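Local coordinates for protein N-acetylcysteine deacetylase (Bacillus subtilis, PDB 1YSJ) that probably deacetylates N-acetylcysteine to cysteine and acetate as an M20-family hydrolase with two divalent metal ions per subunit, in a pathway that degrades S-(2-succino)cysteine, at residues K56-E68 and T128-R142. The protein carries 1 engineered substitution. Residues are numbered along the deposited sequence; the frame is centred on the assembly and turned at random. Where two conformers were deposited one is given.
Sequences KKIRRWLEEEQIE and TASIIGTAMLLNQRR
Ile-132 meets Trp-61 at the indole edge: its CD1 lies near the ring plane, 3.7 Å from CE3, while its CG2 lies against CD2 of Leu-62, the residue after Trp-61. The helices carrying them, 56-64 and 128-139, run nearly parallel, inclined by 19° with axes 10.4 Å apart. At the metal-ward end Ile-58 and Thr-128 cross at about a right angle, methyl CD1 against methyl CG2; the threonine hydroxyl turns back to His-124 O in its own helix. Further along, Met-136, a selenomethionine, stretches straight beyond CG and brings CE to the backbone carbonyl of Trp-61, and its CG lies across Glu-65 CG, whose carboxylate pairs with Arg-33. Helix 56-64 ends in a Schellman motif with Gln-66 as C-prime residue, after which Ile-67 directs CD1 onto Ala-135 CB (3.9 Å) and CG1 against the Asn-139 amide. With CG anti to the backbone N (chi1 -175°), that amide sets ND2 2.9 Å from Glu-65 O and gives OD1 to Arg-142 NH2 in a 2.6 Å bond, nearly in the guanidinium plane. One water joins Arg-142 NH2 to Glu-68 N. A leucine in place of Asn-139 would probably leave Arg-142 NH2 without this acceptor and its guanidinium freer to swing from the water. Helix 28-43 touches Trp-61 and Ile-132, and Phe-151 and Phe-153 of the central sheet back helix 124-139. This is neighbouring-helix packing in the α/β metal-binding domain of M20 peptidases, on a helix that begins at nickel ligand His-124.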
loop_
_atom_site.group_PDB
_atom_site.type_symbol
_atom_site.label_atom_id
_atom_site.label_comp_id
_atom_site.label_asym_id
_atom_site.label_seq_id
_atom_site.Cartn_x
_atom_site.Cartn_y
_atom_site.Cartn_z
ATOM N N LYS A 56 -16.387 37.499 12.437
ATOM C CA LYS A 56 -17.366 38.387 13.044
ATOM C C LYS A 56 -16.768 39.149 14.233
ATOM O O LYS A 56 -16.956 40.358 14.352
ATOM C CB LYS A 56 -18.593 37.581 13.471
ATOM C CG LYS A 56 -19.809 38.403 13.820
ATOM C CD LYS A 56 -20.782 37.603 14.683
ATOM C CE LYS A 56 -21.606 36.621 13.855
ATOM N NZ LYS A 56 -22.616 37.318 13.012
ATOM N N LYS A 57 -16.037 38.441 15.095
ATOM C CA LYS A 57 -15.438 39.042 16.286
ATOM C C LYS A 57 -14.349 40.049 15.935
ATOM O O LYS A 57 -14.330 41.147 16.482
ATOM C CB LYS A 57 -14.889 37.964 17.225
ATOM C CG LYS A 57 -15.968 37.192 17.973
ATOM C CD LYS A 57 -15.484 35.814 18.398
ATOM C CE LYS A 57 -16.600 35.042 19.090
ATOM N NZ LYS A 57 -16.156 33.689 19.526
ATOM N N ILE A 58 -13.464 39.670 15.009
ATOM C CA ILE A 58 -12.396 40.548 14.528
ATOM C C ILE A 58 -12.963 41.859 13.967
ATOM O O ILE A 58 -12.501 42.940 14.343
ATOM C CB ILE A 58 -11.482 39.842 13.490
ATOM C CG1 ILE A 58 -10.791 38.626 14.116
ATOM C CG2 ILE A 58 -10.428 40.798 12.932
ATOM C CD1 ILE A 58 -10.276 37.643 13.087
ATOM N N ARG A 59 -13.954 41.750 13.080
ATOM C CA ARG A 59 -14.642 42.905 12.493
ATOM C C ARG A 59 -15.153 43.844 13.584
ATOM O O ARG A 59 -14.836 45.033 13.594
ATOM C CB ARG A 59 -15.811 42.431 11.621
ATOM C CG ARG A 59 -16.217 43.384 10.501
ATOM C CD ARG A 59 -17.120 42.688 9.481
ATOM N NE ARG A 59 -17.414 43.532 8.321
ATOM C CZ ARG A 59 -16.823 43.429 7.128
ATOM N NH1 ARG A 59 -17.172 44.253 6.151
ATOM N NH2 ARG A 59 -15.884 42.515 6.902
ATOM N N ARG A 60 -15.930 43.291 14.506
ATOM C CA ARG A 60 -16.500 44.051 15.617
ATOM C C ARG A 60 -15.441 44.782 16.453
ATOM O O ARG A 60 -15.607 45.957 16.791
ATOM C CB ARG A 60 -17.354 43.125 16.496
ATOM C CG ARG A 60 -17.619 43.633 17.911
ATOM C CD ARG A 60 -18.806 42.938 18.557
ATOM N NE ARG A 60 -18.686 41.479 18.581
ATOM C CZ ARG A 60 -18.132 40.776 19.567
ATOM N NH1 ARG A 60 -17.620 41.386 20.629
ATOM N NH2 ARG A 60 -18.089 39.454 19.490
ATOM N N TRP A 61 -14.363 44.077 16.777
ATOM C CA TRP A 61 -13.285 44.605 17.622
ATOM C C TRP A 61 -12.528 45.785 17.002
ATOM O O TRP A 61 -12.134 46.718 17.705
ATOM C CB TRP A 61 -12.323 43.493 18.054
ATOM C CG TRP A 61 -12.936 42.497 19.012
ATOM C CD1 TRP A 61 -13.939 42.732 19.920
ATOM C CD2 TRP A 61 -12.570 41.118 19.172
ATOM N NE1 TRP A 61 -14.226 41.583 20.622
ATOM C CE2 TRP A 61 -13.400 40.579 20.185
ATOM C CE3 TRP A 61 -11.631 40.281 18.548
ATOM C CZ2 TRP A 61 -13.311 39.244 20.599
ATOM C CZ3 TRP A 61 -11.542 38.952 18.956
ATOM C CH2 TRP A 61 -12.382 38.447 19.977
ATOM N N LEU A 62 -12.355 45.746 15.683
ATOM C CA LEU A 62 -11.712 46.837 14.945
ATOM C C LEU A 62 -12.648 48.039 14.775
ATOM O O LEU A 62 -12.215 49.189 14.863
ATOM C CB LEU A 62 -11.193 46.344 13.586
ATOM C CG LEU A 62 -10.146 45.219 13.621
ATOM C CD1 LEU A 62 -10.100 44.450 12.302
ATOM C CD2 LEU A 62 -8.755 45.727 13.994
ATOM N N GLU A 63 -13.930 47.767 14.543
ATOM C CA GLU A 63 -14.936 48.824 14.414
ATOM C C GLU A 63 -15.232 49.512 15.748
ATOM O O GLU A 63 -15.721 50.639 15.768
ATOM C CB GLU A 63 -16.220 48.290 13.765
ATOM C CG GLU A 63 -16.085 48.093 12.255
ATOM C CD GLU A 63 -17.252 47.348 11.611
ATOM O OE1 GLU A 63 -17.969 46.594 12.308
ATOM O OE2 GLU A 63 -17.441 47.512 10.387
ATOM N N GLU A 64 -14.920 48.836 16.853
ATOM C CA GLU A 64 -15.009 49.434 18.186
ATOM C C GLU A 64 -14.085 50.640 18.302
ATOM O O GLU A 64 -14.438 51.641 18.926
ATOM C CB GLU A 64 -14.649 48.411 19.270
ATOM C CG GLU A 64 -15.835 47.619 19.827
ATOM C CD GLU A 64 -15.408 46.393 20.629
ATOM O OE1 GLU A 64 -14.222 46.301 21.025
ATOM O OE2 GLU A 64 -16.266 45.515 20.859
ATOM N N GLU A 65 -12.906 50.531 17.695
ATOM C CA GLU A 65 -11.910 51.591 17.746
ATOM C C GLU A 65 -11.846 52.396 16.452
ATOM O O GLU A 65 -10.866 53.094 16.193
ATOM C CB GLU A 65 -10.538 51.022 18.128
ATOM C CG GLU A 65 -10.473 50.447 19.553
ATOM C CD GLU A 65 -11.046 51.391 20.613
ATOM O OE1 GLU A 65 -10.590 52.555 20.701
ATOM O OE2 GLU A 65 -11.953 50.968 21.363
ATOM N N GLN A 66 -12.913 52.299 15.657
ATOM C CA GLN A 66 -13.083 53.063 14.408
ATOM C C GLN A 66 -11.958 52.848 13.390
ATOM O O GLN A 66 -11.528 53.779 12.703
ATOM C CB GLN A 66 -13.302 54.557 14.693
ATOM C CG GLN A 66 -14.733 54.921 15.095
ATOM C CD GLN A 66 -15.125 54.400 16.469
ATOM O OE1 GLN A 66 -16.200 53.821 16.638
ATOM N NE2 GLN A 66 -14.256 54.602 17.455
ATOM N N ILE A 67 -11.489 51.609 13.308
ATOM C CA ILE A 67 -10.518 51.224 12.303
ATOM C C ILE A 67 -11.293 50.779 11.069
ATOM O O ILE A 67 -12.150 49.896 11.163
ATOM C CB ILE A 67 -9.582 50.105 12.822
ATOM C CG1 ILE A 67 -8.796 50.602 14.048
ATOM C CG2 ILE A 67 -8.649 49.613 11.702
ATOM C CD1 ILE A 67 -8.164 49.502 14.894
ATOM N N GLU A 68 -11.007 51.410 9.929
ATOM C CA GLU A 68 -11.693 51.102 8.674
ATOM C C GLU A 68 -11.496 49.647 8.263
ATOM O O GLU A 68 -10.379 49.130 8.258
ATOM C CB GLU A 68 -11.250 52.043 7.542
ATOM C CG GLU A 68 -11.597 51.530 6.134
ATOM C CD GLU A 68 -11.695 52.618 5.070
ATOM O OE1 GLU A 68 -11.001 53.654 5.177
ATOM O OE2 GLU A 68 -12.470 52.421 4.109
ATOM N N THR A 128 -3.650 36.624 15.964
ATOM C CA THR A 128 -4.795 37.486 15.681
ATOM C C THR A 128 -4.946 38.607 16.709
ATOM O O THR A 128 -4.984 39.782 16.338
ATOM C CB THR A 128 -6.107 36.657 15.563
ATOM O OG1 THR A 128 -6.010 35.785 14.428
ATOM C CG2 THR A 128 -7.331 37.561 15.409
ATOM N N ALA A 129 -5.015 38.244 17.988
ATOM C CA ALA A 129 -5.153 39.230 19.067
ATOM C C ALA A 129 -4.005 40.248 19.093
ATOM O O ALA A 129 -4.245 41.438 19.291
ATOM C CB ALA A 129 -5.293 38.541 20.413
ATOM N N SER A 130 -2.776 39.774 18.871
ATOM C CA SER A 130 -1.585 40.633 18.789
ATOM C C SER A 130 -1.698 41.686 17.700
ATOM O O SER A 130 -1.458 42.867 17.954
ATOM C CB SER A 130 -0.324 39.801 18.541
ATOM O OG SER A 130 0.024 39.034 19.679
ATOM N N ILE A 131 -2.068 41.254 16.496
ATOM C CA ILE A 131 -2.153 42.144 15.334
ATOM C C ILE A 131 -3.375 43.078 15.411
ATOM O O ILE A 131 -3.388 44.150 14.791
ATOM C CB ILE A 131 -2.076 41.340 13.989
ATOM C CG1 ILE A 131 -0.750 40.569 13.880
ATOM C CG2 ILE A 131 -2.247 42.238 12.758
ATOM C CD1 ILE A 131 0.508 41.398 14.149
ATOM N N ILE A 132 -4.391 42.682 16.178
ATOM C CA ILE A 132 -5.485 43.599 16.491
ATOM C C ILE A 132 -4.941 44.677 17.430
ATOM O O ILE A 132 -5.232 45.868 17.258
ATOM C CB ILE A 132 -6.715 42.890 17.118
ATOM C CG1 ILE A 132 -7.436 42.040 16.075
ATOM C CG2 ILE A 132 -7.685 43.916 17.707
ATOM C CD1 ILE A 132 -8.508 41.127 16.653
ATOM N N GLY A 133 -4.141 44.248 18.406
ATOM C CA GLY A 133 -3.412 45.172 19.276
ATOM C C GLY A 133 -2.612 46.195 18.488
ATOM O O GLY A 133 -2.726 47.400 18.731
ATOM N N THR A 134 -1.813 45.708 17.539
ATOM C CA THR A 134 -1.012 46.558 16.656
ATOM C C THR A 134 -1.873 47.621 15.978
ATOM O O THR A 134 -1.519 48.804 15.974
ATOM C CB THR A 134 -0.278 45.718 15.586
ATOM O OG1 THR A 134 0.600 44.792 16.230
ATOM C CG2 THR A 134 0.548 46.606 14.655
ATOM N N ALA A 135 -3.005 47.192 15.420
ATOM C CA ALA A 135 -3.930 48.096 14.742
ATOM C C ALA A 135 -4.456 49.167 15.698
ATOM O O ALA A 135 -4.530 50.344 15.340
ATOM C CB ALA A 135 -5.074 47.316 14.108
HETATM N N MSE A 136 -4.787 48.755 16.921
HETATM C CA MSE A 136 -5.276 49.675 17.947
HETATM C C MSE A 136 -4.235 50.713 18.364
HETATM O O MSE A 136 -4.570 51.884 18.544
HETATM C CB MSE A 136 -5.797 48.904 19.161
HETATM C CG MSE A 136 -7.114 48.198 18.891
HETATM SE SE MSE A 136 -7.753 47.103 20.368
HETATM C CE MSE A 136 -9.377 46.389 19.528
ATOM N N LEU A 137 -2.982 50.283 18.506
ATOM C CA LEU A 137 -1.881 51.188 18.845
ATOM C C LEU A 137 -1.572 52.152 17.704
ATOM O O LEU A 137 -1.277 53.324 17.938
ATOM C CB LEU A 137 -0.608 50.407 19.197
ATOM C CG LEU A 137 -0.561 49.470 20.409
ATOM C CD1 LEU A 137 0.759 48.725 20.408
ATOM C CD2 LEU A 137 -0.762 50.209 21.731
ATOM N N LEU A 138 -1.628 51.650 16.473
ATOM C CA LEU A 138 -1.315 52.463 15.302
ATOM C C LEU A 138 -2.441 53.433 14.980
ATOM O O LEU A 138 -2.206 54.490 14.390
ATOM C CB LEU A 138 -0.992 51.584 14.092
ATOM C CG LEU A 138 0.406 50.957 14.051
ATOM C CD1 LEU A 138 0.534 50.007 12.862
ATOM C CD2 LEU A 138 1.485 52.023 14.000
ATOM N N ASN A 139 -3.657 53.062 15.379
ATOM C CA ASN A 139 -4.838 53.919 15.268
ATOM C C ASN A 139 -4.684 55.247 16.017
ATOM O O ASN A 139 -5.300 56.249 15.649
ATOM C CB ASN A 139 -6.074 53.158 15.767
ATOM C CG ASN A 139 -7.365 53.935 15.578
ATOM O OD1 ASN A 139 -7.648 54.440 14.490
ATOM N ND2 ASN A 139 -8.162 54.029 16.642
ATOM N N GLN A 140 -3.863 55.247 17.066
ATOM C CA GLN A 140 -3.608 56.448 17.857
ATOM C C GLN A 140 -2.263 57.079 17.497
ATOM O O GLN A 140 -1.784 57.970 18.201
ATOM C CB GLN A 140 -3.652 56.142 19.362
ATOM C CG GLN A 140 -4.874 55.354 19.848
ATOM C CD GLN A 140 -6.194 56.114 19.717
ATOM O OE1 GLN A 140 -7.200 55.550 19.286
ATOM N NE2 GLN A 140 -6.195 57.391 20.093
ATOM N N ARG A 141 -1.666 56.617 16.398
ATOM C CA ARG A 141 -0.331 57.066 15.973
ATOM C C ARG A 141 -0.262 57.382 14.473
ATOM O O ARG A 141 0.804 57.269 13.851
ATOM C CB ARG A 141 0.723 56.009 16.331
ATOM C CG ARG A 141 1.018 55.877 17.822
ATOM C CD ARG A 141 2.070 54.805 18.078
ATOM N NE ARG A 141 3.396 55.200 17.602
ATOM C CZ ARG A 141 4.447 54.384 17.525
ATOM N NH1 ARG A 141 4.338 53.110 17.884
ATOM N NH2 ARG A 141 5.609 54.843 17.082
ATOM N N ARG A 142 -1.398 57.786 13.906
ATOM C CA ARG A 142 -1.534 58.034 12.464
ATOM C C ARG A 142 -0.611 59.126 11.930
ATOM O O ARG A 142 -0.181 59.061 10.778
ATOM C CB ARG A 142 -2.987 58.363 12.111
ATOM C CG ARG A 142 -3.944 57.204 12.302
ATOM C CD ARG A 142 -5.378 57.666 12.209
ATOM N NE ARG A 142 -6.320 56.585 12.486
ATOM C CZ ARG A 142 -6.898 55.828 11.557
ATOM N NH1 ARG A 142 -6.632 56.020 10.272
ATOM N NH2 ARG A 142 -7.745 54.875 11.914
HETATM O O HOH W 1 -8.853 53.244 9.716
#